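Local coordinates for CADD-like protein of unknown function (PDB 3B5O) that is of unknown function but is related to CADD and probably adopts the all-helical fold of the heme-oxygenase-like superfamily, perhaps acting as an oxidoreductase, at residues A[46-49]-A[50-54]; A[217-220]-A[221-225]. All coordinates share one frame; numbering follows the deposited sequence.

Both interactions are local contacts within single helices of an all-helical chain. Interaction 1 comes first, on helix 38-68. Interaction 2 follows much later in the chain, on helix 204-230. Their centres lie about 13 Å apart, and the two helices pack against each other there. Phe51 CE2 meets CE of Met218, present as selenomethionine, at 3.5 Å. The end of the Trp221 ring touches both Tyr48 and Phe51, with Trp221 CH2 3.7 Å from Phe51 CB. Residues 46-54 and 217-225 thus bring together an early and a late helix of one helical fold, and their aromatic side chains form part of its buried interior.

Interaction 1. Residues A[46-49]-A[50-54]; sequences QQYS and IFPKE
Pro52 sits over one face of the Tyr48 ring, four residues back on the same helix. Its CD lies 4.3 Å from the ring centroid and 20° off the ring normal, a CH-pi contact offset toward the rim. The two side chains cross at about a right angle. Pro52 CG adds an apolar touch to Tyr48 CE2 at 4.0 Å. Tyr48 CG stands anti to the backbone N (chi1 168°), which swings the ring forward along the helix to meet the proline.

Pro52 has no N-H to give, and its CD lies 3.0 Å from Tyr48 O. That carbonyl instead accepts from Phe51 N at 2.9 Å. Ile50 N likewise bonds to Gln47 O at 3.1 Å. Both bonds span three residues. The helix is kinked here, as expected ahead of a proline. Ser49 OG lies between its backbone N and carbonyl carbon (chi1 75°), which brings it back to Gln46 O, 2.7 Å away. This gives that carbonyl a side-chain donor.

Gln47 and Ile50 run side by side and point the same way, with Gln47 OE1 3.8 Å from Ile50 CD1. The Gln47 amide is fixed from outside: OE1 accepts from Ser117 N and bonds Thr120, while NE2 reaches Met115 O. Tyr48 OH pairs with Glu152 of helix 135-163.

This part of helix 38-68 is largely buried. Helix 204-230 covers Tyr48 and Phe51, helix 118-131 packs on Ile50 and Phe51, and helix 95-107 meets Tyr48 through Leu99.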
ATOM      1  N   GLN A  46       4.981  11.807   5.241  1.00 14.97           N
ATOM      2  CA  GLN A  46       3.683  12.408   5.518  1.00 16.27           C
ATOM      3  C   GLN A  46       2.672  12.011   4.452  1.00 14.58           C
ATOM      4  O   GLN A  46       1.545  11.616   4.753  1.00 15.24           O
ATOM      5  CB  GLN A  46       3.780  13.917   5.534  1.00 16.65           C
ATOM      6  CG  GLN A  46       4.536  14.498   6.716  1.00 18.64           C
ATOM      7  CD  GLN A  46       4.738  15.989   6.579  1.00 21.87           C
ATOM      8  OE1 GLN A  46       4.932  16.513   5.483  1.00 25.28           O
ATOM      9  NE2 GLN A  46       4.666  16.695   7.711  1.00 27.37           N
ATOM     10  N   GLN A  47       3.058  12.149   3.194  1.00 13.48           N
ATOM     11  CA  GLN A  47       2.167  11.740   2.099  1.00 12.07           C
ATOM     12  C   GLN A  47       1.906  10.250   2.084  1.00 12.19           C
ATOM     13  O   GLN A  47       0.759   9.811   1.886  1.00 13.39           O
ATOM     14  CB  GLN A  47       2.722  12.200   0.753  1.00 13.18           C
ATOM     15  CG  GLN A  47       2.674  13.693   0.618  1.00 13.67           C
ATOM     16  CD  GLN A  47       1.238  14.241   0.620  1.00 13.09           C
ATOM     17  OE1 GLN A  47       0.362  13.719  -0.063  1.00 13.79           O
ATOM     18  NE2 GLN A  47       1.000  15.303   1.412  1.00 15.52           N
ATOM     19  N   TYR A  48       2.955   9.463   2.283  1.00 12.48           N
ATOM     20  CA  TYR A  48       2.792   8.021   2.307  1.00 12.81           C
ATOM     21  C   TYR A  48       1.732   7.613   3.325  1.00 12.88           C
ATOM     22  O   TYR A  48       0.905   6.750   3.053  1.00 13.81           O
ATOM     23  CB  TYR A  48       4.103   7.293   2.605  1.00 13.59           C
ATOM     24  CG  TYR A  48       3.841   5.866   2.909  1.00 14.37           C
ATOM     25  CD1 TYR A  48       3.578   4.956   1.890  1.00 16.08           C
ATOM     26  CD2 TYR A  48       3.696   5.442   4.225  1.00 16.80           C
ATOM     27  CE1 TYR A  48       3.238   3.638   2.209  1.00 16.94           C
ATOM     28  CE2 TYR A  48       3.395   4.150   4.529  1.00 18.94           C
ATOM     29  CZ  TYR A  48       3.146   3.264   3.534  1.00 17.81           C
ATOM     30  OH  TYR A  48       2.819   1.965   3.884  1.00 23.65           O
ATOM     31  N   SER A  49       1.760   8.233   4.495  1.00 13.56           N
ATOM     32  CA  SER A  49       0.880   7.829   5.573  1.00 14.24           C
ATOM     33  C   SER A  49      -0.607   7.867   5.216  1.00 13.71           C
ATOM     34  O   SER A  49      -1.410   7.164   5.824  1.00 14.51           O
ATOM     35  CB  SER A  49       1.153   8.666   6.814  1.00 15.40           C
ATOM     36  OG  SER A  49       0.645   9.975   6.712  1.00 16.05           O
ATOM     37  N   ILE A  50      -0.968   8.698   4.257  1.00 12.68           N
ATOM     38  CA  ILE A  50      -2.352   8.817   3.842  1.00 13.31           C
ATOM     39  C   ILE A  50      -2.826   7.507   3.230  1.00 13.34           C
ATOM     40  O   ILE A  50      -3.995   7.141   3.346  1.00 13.89           O
ATOM     41  CB  ILE A  50      -2.515   9.986   2.853  1.00 13.27           C
ATOM     42  CG1 ILE A  50      -2.215  11.310   3.549  1.00 14.09           C
ATOM     43  CG2 ILE A  50      -3.925  10.024   2.208  1.00 15.14           C
ATOM     44  CD1 ILE A  50      -2.076  12.512   2.642  1.00 14.54           C
ATOM     45  N   PHE A  51      -1.936   6.806   2.547  1.00 13.45           N
ATOM     46  CA  PHE A  51      -2.344   5.635   1.811  1.00 15.59           C
ATOM     47  C   PHE A  51      -2.844   4.484   2.701  1.00 14.62           C
ATOM     48  O   PHE A  51      -3.951   3.981   2.476  1.00 15.40           O
ATOM     49  CB  PHE A  51      -1.215   5.255   0.848  1.00 18.62           C
ATOM     50  CG  PHE A  51      -1.608   4.272  -0.224  1.00 24.93           C
ATOM     51  CD1 PHE A  51      -2.767   4.425  -0.951  1.00 23.28           C
ATOM     52  CD2 PHE A  51      -0.753   3.244  -0.543  1.00 30.54           C
ATOM     53  CE1 PHE A  51      -3.095   3.521  -1.974  1.00 28.72           C
ATOM     54  CE2 PHE A  51      -1.081   2.345  -1.549  1.00 31.57           C
ATOM     55  CZ  PHE A  51      -2.242   2.498  -2.254  1.00 28.42           C
ATOM     56  N   PRO A  52      -2.097   4.078   3.738  1.00 14.75           N
ATOM     57  CA  PRO A  52      -2.672   3.067   4.620  1.00 16.92           C
ATOM     58  C   PRO A  52      -3.998   3.477   5.233  1.00 16.38           C
ATOM     59  O   PRO A  52      -4.870   2.615   5.432  1.00 19.27           O
ATOM     60  CB  PRO A  52      -1.618   2.856   5.709  1.00 19.17           C
ATOM     61  CG  PRO A  52      -0.489   3.712   5.387  1.00 20.34           C
ATOM     62  CD  PRO A  52      -0.694   4.369   4.071  1.00 15.24           C
ATOM     63  N   LYS A  53      -4.186   4.747   5.548  0.50 14.85           N
ATOM     64  CA  LYS A  53      -5.491   5.170   6.064  0.50 15.40           C
ATOM     65  C   LYS A  53      -6.564   4.863   5.027  0.50 14.49           C
ATOM     66  O   LYS A  53      -7.554   4.137   5.253  0.50 12.14           O
ATOM     67  CB  LYS A  53      -5.485   6.656   6.359  0.50 16.06           C
ATOM     68  CG  LYS A  53      -6.901   7.215   6.644  0.50 15.80           C
ATOM     69  CD  LYS A  53      -6.957   8.737   6.792  0.50 18.49           C
ATOM     70  CE  LYS A  53      -5.855   9.336   7.649  0.50 22.46           C
ATOM     71  NZ  LYS A  53      -6.404  10.301   8.646  0.50 22.32           N
ATOM     72  N   GLU A  54      -6.360   5.401   3.846  1.00 13.25           N
ATOM     73  CA  GLU A  54      -7.382   5.289   2.837  1.00 14.15           C
ATOM     74  C   GLU A  54      -7.629   3.873   2.354  1.00 14.61           C
ATOM     75  O   GLU A  54      -8.744   3.549   1.929  1.00 13.71           O
ATOM     76  CB  GLU A  54      -7.042   6.212   1.670  1.00 14.55           C
ATOM     77  CG  GLU A  54      -7.042   7.679   2.068  1.00 15.19           C
ATOM     78  CD  GLU A  54      -8.393   8.143   2.527  1.00 18.12           C
ATOM     79  OE1 GLU A  54      -9.392   7.969   1.791  1.00 21.67           O
ATOM     80  OE2 GLU A  54      -8.475   8.624   3.657  1.00 23.75           O
TER

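Interaction 2. Residues A[217-220]-A[221-225]; sequences AMQV and WWQEL
This is a local contact between successive turns of helix 204-230, regular alpha-helical and partly buried. Trp221, Trp222, Gln223 and Glu224 each give their backbone N-H to the carbonyl four residues back. Trp222 also brings ring atom CD1 to 3.2 Å from Met218 O. Trp221 CZ3 lies 3.8 Å above one face of the Trp222 ring, toward its rim.

On another side of the helix, Gln219 CG lies 3.9 Å from both CD and NE2 of Gln223, with the amide planes 44° apart. Gln219 CG is anti to the backbone N (chi1 171°) and Gln223 CG lies beside its own N (chi1 -65°), which brings the two extended chains together. A water joins the two amides, accepting from Gln219 NE2 at 3.3 Å and donating to Gln223 OE1 at 2.9 Å. Gln219 OE1 takes the N-H of Ala21. A leucine in place of Gln223 would probably leave this water without its acceptor and the Gln219 amide without its bridge.

Trp221 NE1 bonds Thr120, and Glu224 forms a salt bridge with Lys122, so both tie the helix to helix 118-131. Trp222 NE1 is buried with no partner, so packing rather than hydrogen bonding appears to hold that indole.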
ATOM      1  N   ALA A 217      -0.709   2.282 -10.785  1.00 12.21           N
ATOM      2  CA  ALA A 217      -1.098   3.532 -10.126  1.00 11.70           C
ATOM      3  C   ALA A 217      -0.170   3.827  -8.945  1.00 11.30           C
ATOM      4  O   ALA A 217       0.252   4.986  -8.717  1.00 11.99           O
ATOM      5  CB  ALA A 217      -2.557   3.472  -9.668  1.00 14.02           C
HETATM    6  N   MSE A 218       0.141   2.801  -8.188  1.00 11.25           N
HETATM    7  CA  MSE A 218       1.020   2.977  -7.030  1.00 11.92           C
HETATM    8  C   MSE A 218       2.419   3.370  -7.478  1.00 11.80           C
HETATM    9  O   MSE A 218       3.064   4.234  -6.865  1.00 12.00           O
HETATM   10  CB  MSE A 218       1.077   1.699  -6.224  1.00 12.18           C
HETATM   11  CG  MSE A 218      -0.234   1.355  -5.524  1.00 13.56           C
HETATM   12 SE   MSE A 218      -0.227  -0.351  -4.664  0.75 19.59          SE
HETATM   13  CE  MSE A 218       0.929   0.070  -3.204  1.00 24.56           C
ATOM     14  N   GLN A 219       2.912   2.745  -8.541  1.00 11.97           N
ATOM     15  CA  GLN A 219       4.229   3.116  -9.051  1.00 12.11           C
ATOM     16  C   GLN A 219       4.306   4.562  -9.523  1.00 11.76           C
ATOM     17  O   GLN A 219       5.263   5.282  -9.213  1.00 12.69           O
ATOM     18  CB  GLN A 219       4.705   2.135 -10.121  1.00 12.94           C
ATOM     19  CG  GLN A 219       5.968   2.633 -10.826  1.00 14.10           C
ATOM     20  CD  GLN A 219       6.838   1.545 -11.343  1.00 15.95           C
ATOM     21  OE1 GLN A 219       7.286   0.697 -10.590  1.00 14.77           O
ATOM     22  NE2 GLN A 219       7.120   1.581 -12.642  1.00 20.67           N
ATOM     23  N   VAL A 220       3.309   4.976 -10.295  0.50 11.06           N
ATOM     24  CA  VAL A 220       3.213   6.353 -10.744  0.50 11.76           C
ATOM     25  C   VAL A 220       3.252   7.322  -9.559  0.50 11.18           C
ATOM     26  O   VAL A 220       3.947   8.318  -9.595  0.50 12.51           O
ATOM     27  CB  VAL A 220       1.965   6.558 -11.655  0.50 12.15           C
ATOM     28  CG1 VAL A 220       1.591   8.032 -11.742  0.50 11.99           C
ATOM     29  CG2 VAL A 220       2.236   5.954 -13.050  0.50 12.21           C
ATOM     30  N   TRP A 221       2.532   6.996  -8.494  1.00 11.44           N
ATOM     31  CA  TRP A 221       2.521   7.817  -7.281  1.00 10.88           C
ATOM     32  C   TRP A 221       3.891   7.949  -6.659  1.00 11.31           C
ATOM     33  O   TRP A 221       4.327   9.057  -6.344  1.00 12.45           O
ATOM     34  CB  TRP A 221       1.523   7.248  -6.289  1.00 11.31           C
ATOM     35  CG  TRP A 221       1.454   7.888  -4.953  1.00 11.33           C
ATOM     36  CD1 TRP A 221       1.109   9.168  -4.665  1.00 12.33           C
ATOM     37  CD2 TRP A 221       1.620   7.211  -3.708  1.00 12.18           C
ATOM     38  NE1 TRP A 221       1.105   9.350  -3.308  1.00 13.17           N
ATOM     39  CE2 TRP A 221       1.381   8.157  -2.692  1.00 13.57           C
ATOM     40  CE3 TRP A 221       1.934   5.890  -3.355  1.00 14.41           C
ATOM     41  CZ2 TRP A 221       1.417   7.819  -1.343  1.00 15.12           C
ATOM     42  CZ3 TRP A 221       1.986   5.550  -2.029  1.00 15.92           C
ATOM     43  CH2 TRP A 221       1.732   6.522  -1.026  1.00 15.69           C
ATOM     44  N   TRP A 222       4.588   6.839  -6.489  1.00 11.22           N
ATOM     45  CA  TRP A 222       5.937   6.917  -5.920  1.00 11.08           C
ATOM     46  C   TRP A 222       6.844   7.819  -6.760  1.00 11.73           C
ATOM     47  O   TRP A 222       7.622   8.594  -6.226  1.00 12.73           O
ATOM     48  CB  TRP A 222       6.545   5.510  -5.797  1.00 13.12           C
ATOM     49  CG  TRP A 222       6.112   4.786  -4.562  1.00 12.90           C
ATOM     50  CD1 TRP A 222       5.188   3.789  -4.455  1.00 13.51           C
ATOM     51  CD2 TRP A 222       6.556   5.061  -3.237  1.00 13.79           C
ATOM     52  NE1 TRP A 222       5.043   3.402  -3.143  1.00 15.23           N
ATOM     53  CE2 TRP A 222       5.875   4.178  -2.375  1.00 15.26           C
ATOM     54  CE3 TRP A 222       7.478   5.969  -2.694  1.00 15.70           C
ATOM     55  CZ2 TRP A 222       6.096   4.169  -1.013  1.00 18.25           C
ATOM     56  CZ3 TRP A 222       7.682   5.958  -1.341  1.00 19.87           C
ATOM     57  CH2 TRP A 222       6.998   5.072  -0.519  1.00 19.61           C
ATOM     58  N   GLN A 223       6.744   7.694  -8.081  1.00 12.01           N
ATOM     59  CA  GLN A 223       7.546   8.510  -8.985  1.00 13.50           C
ATOM     60  C   GLN A 223       7.191   9.987  -8.836  1.00 12.86           C
ATOM     61  O   GLN A 223       8.067  10.859  -8.751  1.00 14.22           O
ATOM     62  CB  GLN A 223       7.363   8.033 -10.422  1.00 13.98           C
ATOM     63  CG  GLN A 223       7.904   6.630 -10.628  1.00 16.17           C
ATOM     64  CD  GLN A 223       7.575   6.027 -11.965  1.00 18.56           C
ATOM     65  OE1 GLN A 223       6.530   6.308 -12.559  1.00 20.90           O
ATOM     66  NE2 GLN A 223       8.484   5.157 -12.453  1.00 22.73           N
ATOM     67  N   GLU A 224       5.895  10.277  -8.755  1.00 12.98           N
ATOM     68  CA  GLU A 224       5.459  11.660  -8.681  1.00 14.14           C
ATOM     69  C   GLU A 224       5.773  12.262  -7.332  1.00 13.84           C
ATOM     70  O   GLU A 224       6.111  13.462  -7.236  1.00 15.10           O
ATOM     71  CB  GLU A 224       3.952  11.757  -8.961  1.00 15.20           C
ATOM     72  CG  GLU A 224       3.605  11.459 -10.380  1.00 16.05           C
ATOM     73  CD  GLU A 224       2.119  11.255 -10.625  1.00 17.83           C
ATOM     74  OE1 GLU A 224       1.367  11.216  -9.652  1.00 21.97           O
ATOM     75  OE2 GLU A 224       1.753  11.141 -11.794  1.00 24.59           O
ATOM     76  N   LEU A 225       5.671  11.453  -6.293  0.50 13.13           N
ATOM     77  CA  LEU A 225       5.972  11.905  -4.943  0.50 13.73           C
ATOM     78  C   LEU A 225       7.473  12.179  -4.738  0.50 14.43           C
ATOM     79  O   LEU A 225       7.860  13.056  -3.960  0.50 15.00           O
ATOM     80  CB  LEU A 225       5.451  10.870  -3.961  0.50 13.73           C
ATOM     81  CG  LEU A 225       5.585  11.187  -2.491  0.50 13.83           C
ATOM     82  CD1 LEU A 225       4.736  12.386  -2.128  0.50 14.44           C
ATOM     83  CD2 LEU A 225       5.148   9.999  -1.670  0.50 14.09           C
TER
HETATM   84  O   HOH W   1       5.573   4.080 -14.069  1.00 27.06           O